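Local coordinates for antigen 43 (Escherichia coli, PDB 4KH3), which mediates clumping of bacterial cells through self-association of its surface-displayed autotransporter passenger domain, at residues 308-313 and 327-332; 118-123 and 137-142; 210-215 and 229-234; 201-206 and 221-226; 260-265 and 277-282. One frame throughout, in Å; residues are numbered along the deposited sequence.

Contact 1: 308-313 and 327-332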
# COMPACT_ATOMS: atom_id res chain seq x y z
N THR A 308 19.66 -7.10 10.20
CA THR A 308 20.23 -5.91 10.80
C THR A 308 19.92 -4.64 10.02
O THR A 308 19.90 -4.65 8.79
CB THR A 308 21.77 -6.06 10.93
OG1 THR A 308 22.08 -7.30 11.57
CG2 THR A 308 22.36 -4.91 11.75
N ALA A 309 19.68 -3.55 10.74
CA ALA A 309 19.59 -2.23 10.14
C ALA A 309 20.49 -1.26 10.90
O ALA A 309 20.47 -1.21 12.13
CB ALA A 309 18.14 -1.74 10.15
N THR A 310 21.27 -0.47 10.16
CA THR A 310 22.11 0.54 10.78
C THR A 310 21.73 1.93 10.26
O THR A 310 21.29 2.08 9.12
CB THR A 310 23.58 0.27 10.46
OG1 THR A 310 23.76 0.22 9.04
CG2 THR A 310 24.00 -1.07 11.05
N ASN A 311 21.89 2.95 11.10
CA ASN A 311 21.62 4.33 10.70
C ASN A 311 20.20 4.56 10.17
O ASN A 311 20.01 5.25 9.17
CB ASN A 311 22.64 4.78 9.64
CG ASN A 311 24.05 4.79 10.16
OD1 ASN A 311 24.33 5.31 11.24
ND2 ASN A 311 24.97 4.21 9.39
N THR A 312 19.21 3.98 10.84
CA THR A 312 17.83 4.18 10.42
C THR A 312 17.30 5.48 11.02
O THR A 312 17.35 5.67 12.23
CB THR A 312 16.92 3.03 10.85
OG1 THR A 312 17.43 1.80 10.32
CG2 THR A 312 15.52 3.25 10.33
N ARG A 313 16.81 6.36 10.16
CA ARG A 313 16.17 7.59 10.62
C ARG A 313 14.64 7.39 10.64
O ARG A 313 14.03 7.03 9.63
CB ARG A 313 16.59 8.76 9.72
CG ARG A 313 15.90 10.07 10.03
CD ARG A 313 16.39 10.68 11.32
NE ARG A 313 15.60 11.84 11.67
CZ ARG A 313 15.61 12.44 12.86
NH1 ARG A 313 16.39 11.97 13.82
NH2 ARG A 313 14.84 13.50 13.08
N ALA A 327 18.08 -6.88 14.68
CA ALA A 327 18.95 -5.87 15.26
C ALA A 327 18.84 -4.56 14.52
O ALA A 327 18.72 -4.55 13.30
CB ALA A 327 20.38 -6.35 15.24
N ALA A 328 18.86 -3.46 15.27
CA ALA A 328 18.98 -2.13 14.68
C ALA A 328 19.88 -1.24 15.52
O ALA A 328 19.61 -1.01 16.70
CB ALA A 328 17.60 -1.50 14.51
N THR A 329 20.94 -0.71 14.92
CA THR A 329 21.81 0.23 15.63
C THR A 329 21.86 1.62 15.00
O THR A 329 21.47 1.82 13.85
CB THR A 329 23.23 -0.31 15.81
OG1 THR A 329 23.77 -0.66 14.54
CG2 THR A 329 23.19 -1.55 16.70
N THR A 330 22.38 2.57 15.78
CA THR A 330 22.25 4.00 15.49
C THR A 330 20.87 4.37 14.93
O THR A 330 20.76 5.11 13.96
CB THR A 330 23.36 4.53 14.58
OG1 THR A 330 23.38 3.79 13.35
CG2 THR A 330 24.72 4.40 15.28
N VAL A 331 19.83 3.83 15.55
CA VAL A 331 18.48 4.27 15.26
C VAL A 331 18.35 5.73 15.67
O VAL A 331 18.74 6.13 16.76
CB VAL A 331 17.44 3.43 16.03
CG1 VAL A 331 16.02 3.98 15.78
CG2 VAL A 331 17.56 1.97 15.63
N SER A 332 17.82 6.55 14.78
CA SER A 332 17.67 7.96 15.09
C SER A 332 16.19 8.31 15.11
O SER A 332 15.60 8.54 14.06
CB SER A 332 18.44 8.80 14.07
OG SER A 332 18.48 10.15 14.47
O HOH W 1 19.25 1.26 12.53
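Ala327 O accepts from Ala309 N at 2.9 Å and is also met by the CA-H of Thr308. With these contacts strands 308-310 and 327-329 begin a parallel pairing, their short axes 4.6 Å apart and 9° from alignment. Ala328 turns its methyl to the interior beside Ala309, CB to CB 4.4 Å. Thr329 carries the pairing on in both directions: its N donates to Ala309 O, and its O accepts from Asn311 N at 3.0 Å. A water spans the break that follows, donating to Thr329 O and accepting from Thr312 N. On the outer face Thr329 and Thr310 lie side by side, with Thr310 CG2 3.5 Å from Thr329 OG1, while the Thr310 hydroxyl bonds to Asp291. Thr330, like Asn311 across from it, has a positive phi, so both chains bend at the same level. Its OG1, tucked between the backbone N and carbonyl carbon (chi1 57°), lies 2.8 Å from Asn311 OD1 but has Thr329 O equally within range of its one proton. Beyond the corner Val331 points inward, and Ser332 N donates to Thr312 O at 2.7 Å, nearly straight. Ser332 OG in turn receives Arg313 NH1 at 2.8 Å, close to the guanidinium plane; NE of that arginine forms a salt bridge with Asp315. In-register strands with stacked corners are characteristic of successive coils of the right-handed parallel beta-helix.

Contact 2: 118-123 and 137-142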
# COMPACT_ATOMS: atom_id res chain seq x y z
N GLY A 118 -6.18 6.62 -29.58
CA GLY A 118 -7.25 7.33 -28.90
C GLY A 118 -8.52 6.55 -28.55
O GLY A 118 -9.62 7.12 -28.56
N THR A 119 -8.39 5.27 -28.23
CA THR A 119 -9.54 4.51 -27.74
C THR A 119 -9.89 4.96 -26.31
O THR A 119 -9.01 5.07 -25.45
CB THR A 119 -9.28 2.98 -27.74
OG1 THR A 119 -9.07 2.52 -29.07
CG2 THR A 119 -10.48 2.24 -27.15
N ILE A 120 -11.16 5.23 -26.07
CA ILE A 120 -11.61 5.48 -24.71
C ILE A 120 -12.38 4.25 -24.26
O ILE A 120 -13.28 3.78 -24.95
CB ILE A 120 -12.49 6.73 -24.60
CG1 ILE A 120 -11.68 7.98 -24.97
CG2 ILE A 120 -13.02 6.91 -23.19
CD1 ILE A 120 -12.34 9.24 -24.53
N ILE A 121 -11.98 3.69 -23.12
CA ILE A 121 -12.59 2.48 -22.63
C ILE A 121 -13.47 2.81 -21.43
O ILE A 121 -12.98 3.07 -20.34
CB ILE A 121 -11.54 1.46 -22.21
CG1 ILE A 121 -10.41 1.37 -23.25
CG2 ILE A 121 -12.20 0.10 -22.00
CD1 ILE A 121 -9.27 0.42 -22.84
N ASN A 122 -14.78 2.79 -21.66
CA ASN A 122 -15.74 3.10 -20.60
C ASN A 122 -16.43 1.85 -20.11
O ASN A 122 -16.44 0.84 -20.81
CB ASN A 122 -16.78 4.09 -21.10
CG ASN A 122 -16.19 5.45 -21.43
OD1 ASN A 122 -15.37 5.97 -20.67
ND2 ASN A 122 -16.56 6.01 -22.57
N GLN A 123 -16.98 1.93 -18.90
CA GLN A 123 -17.97 0.97 -18.40
C GLN A 123 -17.85 -0.45 -18.94
O GLN A 123 -18.62 -0.86 -19.80
CB GLN A 123 -19.38 1.51 -18.68
CG GLN A 123 -20.48 0.77 -17.93
CD GLN A 123 -20.20 0.70 -16.45
OE1 GLN A 123 -20.41 1.67 -15.72
NE2 GLN A 123 -19.69 -0.44 -16.00
N GLY A 137 -2.47 6.76 -26.96
CA GLY A 137 -3.46 7.69 -26.46
C GLY A 137 -4.67 7.02 -25.86
O GLY A 137 -5.77 7.57 -25.91
N THR A 138 -4.50 5.84 -25.27
CA THR A 138 -5.64 5.15 -24.70
C THR A 138 -6.05 5.81 -23.39
O THR A 138 -5.21 6.11 -22.55
CB THR A 138 -5.40 3.65 -24.48
OG1 THR A 138 -4.72 3.09 -25.62
CG2 THR A 138 -6.74 2.92 -24.29
N ILE A 139 -7.35 6.06 -23.25
CA ILE A 139 -7.93 6.56 -22.01
C ILE A 139 -8.70 5.41 -21.38
O ILE A 139 -9.66 4.90 -21.97
CB ILE A 139 -8.89 7.72 -22.28
CG1 ILE A 139 -8.24 8.74 -23.22
CG2 ILE A 139 -9.36 8.35 -20.99
CD1 ILE A 139 -6.98 9.37 -22.67
N VAL A 140 -8.27 4.97 -20.20
CA VAL A 140 -8.84 3.80 -19.56
C VAL A 140 -9.68 4.19 -18.34
O VAL A 140 -9.15 4.62 -17.31
CB VAL A 140 -7.71 2.85 -19.13
CG1 VAL A 140 -8.28 1.51 -18.63
CG2 VAL A 140 -6.75 2.63 -20.32
N ASN A 141 -11.00 4.03 -18.47
CA ASN A 141 -11.96 4.52 -17.47
C ASN A 141 -12.66 3.41 -16.70
O ASN A 141 -13.61 3.66 -15.94
CB ASN A 141 -12.99 5.45 -18.13
CG ASN A 141 -12.39 6.77 -18.56
OD1 ASN A 141 -11.42 7.23 -17.95
ND2 ASN A 141 -12.94 7.39 -19.61
N THR A 142 -12.19 2.19 -16.86
CA THR A 142 -12.91 1.06 -16.34
C THR A 142 -11.96 -0.11 -16.19
O THR A 142 -10.86 -0.09 -16.75
CB THR A 142 -14.05 0.67 -17.31
OG1 THR A 142 -14.95 -0.24 -16.67
CG2 THR A 142 -13.48 0.03 -18.57
O HOH W 2 -5.91 3.36 -28.19
O HOH W 3 -16.54 4.03 -17.00
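Ile120 and Ile139, Ile121 and Val140 are paired across two parallel strands, and backbone hydrogen bonds set this register. Ile139 N donates to Thr119 O, Ile121 N to Ile139 O and Asn141 N to Ile121 O, each at 2.9 Å. At the ends waters take over: one links Thr119 N to Thr138 OG1, another Gln123 N to Asn141 O.

Apolar contacts divide between the faces. Outside, Ile120 CG1 lies alongside Ile139 CB at 3.9 Å. Inside, Ile121 does most of the touching: its CD1 reaches Thr138 CG2 at 3.8 Å, and its CG2 meets Thr142 CG2 at 3.7 Å, the side chains crossing at about a right angle.

The side-chain polar contact is a hydrogen-bonded asparagine row at equivalent positions of neighbouring parallel beta-helix coils. Asn122 and Asn141 share nearly the same first torsion (chi1 -66° and -71°), which lays their amides side by side, 11° from coplanar. Asn141 ND2 donates to Asn122 OD1 at 3.0 Å. The run continues both ways, Asn122 ND2 bonding to Asp103 and Asn141 OD1 accepting from Asn169. Because each amide gives and accepts in one direction along the helix axis, the bonds may polarise one another, and both amides are fixed in rotation.

Contact 3: 210-215 and 229-234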
# COMPACT_ATOMS: atom_id res chain seq x y z
N TYR A 210 1.34 -2.19 -9.68
CA TYR A 210 1.69 -3.47 -9.07
C TYR A 210 2.57 -4.26 -10.01
O TYR A 210 2.16 -4.67 -11.10
CB TYR A 210 0.44 -4.29 -8.74
CG TYR A 210 -0.61 -3.55 -7.95
CD1 TYR A 210 -0.54 -3.47 -6.57
CD2 TYR A 210 -1.69 -2.96 -8.58
CE1 TYR A 210 -1.51 -2.80 -5.85
CE2 TYR A 210 -2.66 -2.29 -7.87
CZ TYR A 210 -2.57 -2.21 -6.50
OH TYR A 210 -3.53 -1.54 -5.77
N VAL A 211 3.80 -4.48 -9.58
CA VAL A 211 4.76 -5.22 -10.37
C VAL A 211 4.81 -6.64 -9.83
O VAL A 211 5.27 -6.88 -8.71
CB VAL A 211 6.14 -4.59 -10.28
CG1 VAL A 211 7.12 -5.35 -11.17
CG2 VAL A 211 6.05 -3.10 -10.66
N HIS A 212 4.31 -7.56 -10.64
CA HIS A 212 4.24 -8.95 -10.25
C HIS A 212 5.53 -9.69 -10.57
O HIS A 212 6.43 -9.16 -11.22
CB HIS A 212 3.04 -9.62 -10.93
CG HIS A 212 1.73 -9.23 -10.33
ND1 HIS A 212 0.83 -10.15 -9.82
CD2 HIS A 212 1.17 -8.01 -10.12
CE1 HIS A 212 -0.22 -9.51 -9.34
NE2 HIS A 212 -0.04 -8.22 -9.51
N ASN A 213 5.61 -10.92 -10.07
CA ASN A 213 6.72 -11.83 -10.34
C ASN A 213 7.06 -11.88 -11.84
O ASN A 213 6.19 -12.13 -12.68
CB ASN A 213 6.32 -13.22 -9.81
CG ASN A 213 7.37 -14.27 -10.08
OD1 ASN A 213 8.57 -13.99 -10.09
ND2 ASN A 213 6.93 -15.50 -10.31
N GLY A 214 8.32 -11.62 -12.17
CA GLY A 214 8.76 -11.59 -13.55
C GLY A 214 8.50 -10.27 -14.27
O GLY A 214 8.93 -10.07 -15.40
N GLY A 215 7.79 -9.36 -13.61
CA GLY A 215 7.52 -8.06 -14.21
C GLY A 215 8.62 -7.06 -13.91
O GLY A 215 9.31 -7.18 -12.90
N VAL A 229 4.10 -0.92 -5.97
CA VAL A 229 4.22 -2.14 -5.17
C VAL A 229 5.04 -3.16 -5.94
O VAL A 229 4.65 -3.56 -7.05
CB VAL A 229 2.85 -2.76 -4.84
CG1 VAL A 229 3.04 -4.07 -4.09
CG2 VAL A 229 2.02 -1.80 -4.02
N ILE A 230 6.17 -3.57 -5.37
CA ILE A 230 6.99 -4.60 -5.98
C ILE A 230 6.79 -5.92 -5.25
O ILE A 230 7.26 -6.10 -4.12
CB ILE A 230 8.46 -4.22 -5.98
CG1 ILE A 230 8.63 -2.76 -6.43
CG2 ILE A 230 9.23 -5.13 -6.91
CD1 ILE A 230 8.14 -2.52 -7.84
N LYS A 231 6.05 -6.83 -5.88
CA LYS A 231 5.80 -8.15 -5.30
C LYS A 231 7.05 -9.03 -5.37
O LYS A 231 8.07 -8.64 -5.98
CB LYS A 231 4.61 -8.82 -5.98
CG LYS A 231 3.27 -8.11 -5.69
CD LYS A 231 2.08 -8.93 -6.18
CE LYS A 231 0.98 -8.99 -5.13
NZ LYS A 231 0.77 -7.67 -4.46
N GLU A 232 6.99 -10.19 -4.73
CA GLU A 232 8.11 -11.13 -4.81
C GLU A 232 8.40 -11.52 -6.27
O GLU A 232 7.50 -11.90 -7.02
CB GLU A 232 7.80 -12.38 -3.99
CG GLU A 232 8.57 -13.62 -4.43
CD GLU A 232 8.33 -14.81 -3.53
OE1 GLU A 232 7.16 -15.06 -3.13
OE2 GLU A 232 9.31 -15.50 -3.20
N GLY A 233 9.65 -11.38 -6.67
CA GLY A 233 10.04 -11.69 -8.04
C GLY A 233 9.84 -10.53 -9.00
O GLY A 233 10.18 -10.63 -10.18
N GLY A 234 9.29 -9.43 -8.50
CA GLY A 234 9.16 -8.23 -9.30
C GLY A 234 10.40 -7.35 -9.21
O GLY A 234 11.16 -7.40 -8.24
O HOH W 4 11.16 -9.20 -12.31
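The Lys231 side chain lies over one face of the His212 imidazole. Its CD stands 3.9 Å from the ring centroid and only 6° off the ring normal, a CH-pi contact made by the aliphatic part of the lysine. Both side chains point the same way because each has CG beside its own backbone N. Bends at chi3 and chi4 lift the lysine NZ away from the ring, where it bonds to a bound malonate, probably from the crystallisation liquor; the His212 ring also meets that of His196, one coil back.

The neighbouring pairs are oriented differently. Tyr210 crosses Val229 obliquely, its CD1 3.9 Å from Val229 CB. On the inner face Val211 and Ile230 run side by side, Val211 CG2 reaching Ile230 CD1 at 3.6 Å. Between these faces the parallel backbone is joined by Val211 N to Val229 O at 2.8 Å, almost straight, and by Lys231 N to Val211 O at 2.9 Å.

Past the strands each chain makes a type II turn, His212 to Gly215 and Lys231 to Gly234, and one turn sits on the other at a corner shared by adjacent coils of the parallel beta-helix. Asn213 OD1 approaches Gly233 CA to 3.4 Å, while Gly214 N donates to Gly233 O at 2.9 Å from well above the carbonyl plane (59° out of it). A water also donates to Gly233 O and ties it to Gly215 O. Chemically, the ring face is covered by methylene rather than by the ammonium, which is held instead by the malonate anion.

Contact 4: 201-206 and 221-226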
# COMPACT_ATOMS: atom_id res chain seq x y z
N ASN A 201 8.46 4.35 -17.86
CA ASN A 201 7.98 5.73 -17.66
C ASN A 201 6.52 5.81 -17.23
O ASN A 201 5.64 6.09 -18.02
CB ASN A 201 8.22 6.59 -18.91
CG ASN A 201 9.61 6.41 -19.47
OD1 ASN A 201 10.60 6.46 -18.74
ND2 ASN A 201 9.70 6.20 -20.78
N THR A 202 6.29 5.57 -15.96
CA THR A 202 4.96 5.57 -15.41
C THR A 202 4.89 6.64 -14.35
O THR A 202 5.74 6.71 -13.46
CB THR A 202 4.61 4.19 -14.81
OG1 THR A 202 4.83 3.18 -15.79
CG2 THR A 202 3.18 4.15 -14.35
N ARG A 203 3.87 7.48 -14.46
CA ARG A 203 3.68 8.56 -13.52
C ARG A 203 2.48 8.22 -12.65
O ARG A 203 1.35 8.15 -13.12
CB ARG A 203 3.48 9.86 -14.28
CG ARG A 203 3.44 11.09 -13.40
CD ARG A 203 3.03 12.30 -14.21
NE ARG A 203 4.10 13.24 -14.53
CZ ARG A 203 4.50 13.54 -15.76
NH1 ARG A 203 3.95 12.93 -16.81
NH2 ARG A 203 5.45 14.44 -15.96
N LEU A 204 2.72 7.99 -11.37
CA LEU A 204 1.62 7.68 -10.47
C LEU A 204 1.13 8.97 -9.84
O LEU A 204 1.67 9.43 -8.83
CB LEU A 204 2.05 6.67 -9.41
CG LEU A 204 2.66 5.38 -9.97
CD1 LEU A 204 3.07 4.44 -8.84
CD2 LEU A 204 1.68 4.70 -10.94
N GLU A 205 0.12 9.57 -10.47
CA GLU A 205 -0.49 10.79 -9.98
C GLU A 205 -1.62 10.42 -9.01
O GLU A 205 -2.78 10.72 -9.24
CB GLU A 205 -1.02 11.60 -11.17
CG GLU A 205 -1.34 13.05 -10.85
CD GLU A 205 -0.11 13.86 -10.46
OE1 GLU A 205 1.00 13.55 -10.93
OE2 GLU A 205 -0.26 14.82 -9.68
N GLY A 206 -1.25 9.74 -7.93
CA GLY A 206 -2.22 9.21 -6.98
C GLY A 206 -2.58 7.75 -7.25
O GLY A 206 -3.23 7.09 -6.43
N LEU A 221 7.49 7.18 -11.57
CA LEU A 221 7.51 8.42 -10.85
C LEU A 221 6.30 8.47 -9.92
O LEU A 221 5.15 8.50 -10.36
CB LEU A 221 7.49 9.57 -11.85
CG LEU A 221 7.33 10.98 -11.31
CD1 LEU A 221 8.42 11.30 -10.30
CD2 LEU A 221 7.35 11.94 -12.48
N ILE A 222 6.56 8.42 -8.62
CA ILE A 222 5.50 8.30 -7.63
C ILE A 222 5.19 9.65 -7.02
O ILE A 222 5.88 10.09 -6.09
CB ILE A 222 5.89 7.32 -6.49
CG1 ILE A 222 6.54 6.06 -7.03
CG2 ILE A 222 4.67 6.96 -5.66
CD1 ILE A 222 6.96 5.07 -5.94
N ASN A 223 4.16 10.31 -7.53
CA ASN A 223 3.77 11.58 -6.95
C ASN A 223 2.84 11.35 -5.75
O ASN A 223 2.63 10.20 -5.34
CB ASN A 223 3.14 12.49 -7.99
CG ASN A 223 4.14 12.96 -9.01
OD1 ASN A 223 5.29 13.21 -8.68
ND2 ASN A 223 3.71 13.10 -10.25
N ARG A 224 2.31 12.43 -5.20
CA ARG A 224 1.49 12.37 -4.01
C ARG A 224 0.38 11.30 -4.05
O ARG A 224 -0.39 11.19 -5.01
CB ARG A 224 0.89 13.75 -3.71
CG ARG A 224 0.20 13.80 -2.35
CD ARG A 224 -0.92 14.82 -2.32
NE ARG A 224 -0.50 16.09 -1.75
CZ ARG A 224 -0.66 16.43 -0.47
NH1 ARG A 224 -1.24 15.57 0.38
NH2 ARG A 224 -0.25 17.62 -0.05
N ASP A 225 0.32 10.51 -2.98
CA ASP A 225 -0.64 9.41 -2.84
C ASP A 225 -0.44 8.26 -3.81
O ASP A 225 -1.20 7.30 -3.79
CB ASP A 225 -2.09 9.93 -2.92
CG ASP A 225 -2.42 10.87 -1.79
OD1 ASP A 225 -1.97 10.61 -0.66
OD2 ASP A 225 -3.12 11.88 -2.04
N GLY A 226 0.58 8.37 -4.67
CA GLY A 226 0.95 7.28 -5.54
C GLY A 226 1.49 6.10 -4.75
O GLY A 226 2.01 6.24 -3.65
O HOH W 5 4.91 14.74 -12.49
O HOH W 6 -0.77 12.90 -7.27
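Leu221 is gripped through both of its backbone polar atoms: its N donates to Thr202 O at 2.6 Å, and its O accepts from Leu204 N at 2.7 Å, both bonds nearly straight. Asn223 N, donating to Leu204 O at 2.9 Å, extends this parallel pairing by one bond. Behind it, on the inward face, Leu204 CD1 rests on Ile222 CG1 at 4.2 Å, and Gln209 and Thr220 fill in around the leucine. These are the close-set neighbouring coils of a parallel beta-helix, whose interior here mixes aliphatic side chains with threonine and glutamine.

The outward face is looser and more polar. Arg203 lies alongside Leu221, then bends at chi3, and its NE donates to a water that also accepts from Asn223 ND2. Glu205 starts out pointing away from the other chain, but a bend at chi2 (65°) brings its carboxylate back to the NH2 end of Asn223. There OE1 accepts from Asn223 ND2 at 2.8 Å from the syn side, somewhat out of the carboxylate plane, the carboxylate and amide planes being 62° apart, while Asn223 OD1 is taken by Asn242 of the next coil. Farther on the chains part: Glu205 centres an inverse gamma turn, whereas Asn223 to Gly226 form a type II turn. Gly206 CA still touches Arg224 O at 3.3 Å, and a water, bonded weakly to Glu205 OE2, donates also to Arg224 O.

Contact 5: 260-265 and 277-282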
# COMPACT_ATOMS: atom_id res chain seq x y z
N GLN A 260 14.67 8.63 -3.41
CA GLN A 260 13.65 8.90 -2.41
C GLN A 260 13.78 10.34 -1.95
O GLN A 260 14.68 10.67 -1.18
CB GLN A 260 13.82 7.92 -1.23
CG GLN A 260 12.95 8.23 -0.03
CD GLN A 260 13.14 7.21 1.07
OE1 GLN A 260 13.40 6.04 0.80
NE2 GLN A 260 13.03 7.65 2.32
N ASN A 261 12.88 11.20 -2.44
CA ASN A 261 12.88 12.60 -2.05
C ASN A 261 12.24 12.78 -0.69
O ASN A 261 11.60 11.85 -0.17
CB ASN A 261 12.17 13.47 -3.09
CG ASN A 261 12.92 13.53 -4.39
OD1 ASN A 261 14.16 13.55 -4.40
ND2 ASN A 261 12.20 13.53 -5.50
N THR A 262 12.42 13.97 -0.13
CA THR A 262 11.92 14.28 1.21
C THR A 262 10.43 14.04 1.30
O THR A 262 9.66 14.48 0.45
CB THR A 262 12.22 15.75 1.60
OG1 THR A 262 13.61 16.01 1.40
CG2 THR A 262 11.87 16.00 3.07
N GLY A 263 10.03 13.33 2.35
CA GLY A 263 8.63 13.02 2.54
C GLY A 263 8.18 11.80 1.77
O GLY A 263 7.02 11.39 1.87
N GLY A 264 9.09 11.21 1.00
CA GLY A 264 8.78 10.00 0.28
C GLY A 264 8.71 8.81 1.22
O GLY A 264 9.57 8.66 2.09
N ALA A 265 7.69 7.98 1.06
CA ALA A 265 7.52 6.82 1.93
C ALA A 265 8.11 5.55 1.32
O ALA A 265 7.79 5.19 0.18
CB ALA A 265 6.06 6.61 2.24
N THR A 277 19.19 6.52 -3.20
CA THR A 277 19.56 7.67 -2.38
C THR A 277 18.34 8.29 -1.75
O THR A 277 17.27 8.34 -2.36
CB THR A 277 20.25 8.77 -3.21
OG1 THR A 277 19.49 9.00 -4.41
CG2 THR A 277 21.65 8.33 -3.59
N ASN A 278 18.48 8.76 -0.53
CA ASN A 278 17.41 9.55 0.06
C ASN A 278 18.00 10.89 0.43
O ASN A 278 19.12 11.22 0.00
CB ASN A 278 16.78 8.84 1.26
CG ASN A 278 17.80 8.35 2.27
OD1 ASN A 278 18.75 9.06 2.61
ND2 ASN A 278 17.60 7.13 2.76
N ARG A 279 17.29 11.65 1.24
CA ARG A 279 17.73 12.99 1.59
C ARG A 279 18.95 12.97 2.52
O ARG A 279 19.50 14.01 2.85
CB ARG A 279 16.59 13.79 2.22
CG ARG A 279 16.04 13.23 3.53
CD ARG A 279 15.12 14.25 4.17
NE ARG A 279 14.28 13.71 5.23
CZ ARG A 279 14.65 13.59 6.50
NH1 ARG A 279 15.87 13.94 6.87
NH2 ARG A 279 13.80 13.09 7.40
N LEU A 280 19.38 11.77 2.92
CA LEU A 280 20.54 11.64 3.77
C LEU A 280 21.69 10.96 3.05
O LEU A 280 22.74 10.72 3.64
CB LEU A 280 20.20 10.88 5.05
CG LEU A 280 19.29 11.62 6.03
CD1 LEU A 280 19.27 10.93 7.39
CD2 LEU A 280 19.73 13.08 6.17
N GLY A 281 21.49 10.63 1.78
CA GLY A 281 22.55 10.02 0.98
C GLY A 281 22.21 8.61 0.55
O GLY A 281 21.04 8.22 0.53
N ALA A 282 23.23 7.85 0.18
CA ALA A 282 23.04 6.47 -0.24
C ALA A 282 22.43 5.66 0.88
O ALA A 282 22.67 5.93 2.06
CB ALA A 282 24.36 5.86 -0.67
O HOH W 7 14.47 11.29 1.42
O HOH W 8 15.55 5.13 2.51
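Gln260 and the chain at 277-279 are joined by one direct hydrogen bond and two waters. Gln260 N donates to Thr277 O at 2.8 Å with an N-H...O angle of 170°, but the next bond expected of a parallel pair is missing: Gln260 O and Arg279 N stand 3.7 Å apart. A water fills that place, donating to Gln260 O at 2.7 Å and accepting from Arg279 N. The second water repeats the bridge between side chains, donating to Gln260 OE1 and accepting from Asn278 ND2. These two residues lie side by side, CB to CB 4.0 Å, with their amide planes turned 64° apart; Gln260 NE2 goes on to Val294 O, and Asn278 ND2 to Asn292 O.

The parting of the chains reflects the fold. Strand 273-278 still pairs in parallel with strand 254-260 of the beta-helix, but then reverses through a type I turn, Asn278 to Gly281, into antiparallel strand 281-286, making a beta hairpin. Asn278 shapes this reversal: with CG between the backbone N and carbonyl carbon (chi1 51°), its OD1 accepts from Leu280 N at 2.8 Å, an Asx turn. Thr262, in a type II turn of its own, crosses the Arg279 chain at about a right angle, Thr262 OG1 3.6 Å from Arg279 CD. The extended arginine carries its guanidinium onward to salt bridges with Asp315 and Glu296.

Going from the N terminus, contact 2 closes first, joining 118-123 to 137-142 one coil later. Contacts 4 and 3 then cross: 201-206 opens, 210-215 follows, 221-226 closes contact 4 and 229-234 closes contact 3, so the same two coils are tied on two faces, with centres about 17 Å apart. Contact 5 (260-265 with 277-282) comes next in series, where a hairpin interrupts the regular winding, and contact 1 (308-313 with 327-332) then joins two successive coils beyond that hairpin. None nest. Contacts 1 and 5 touch, Arg313 CB meeting Leu280 CD1 at 4.2 Å, whereas contacts 1 and 2 lie on opposite sides of the chain's centre, about 47 Å apart between centres.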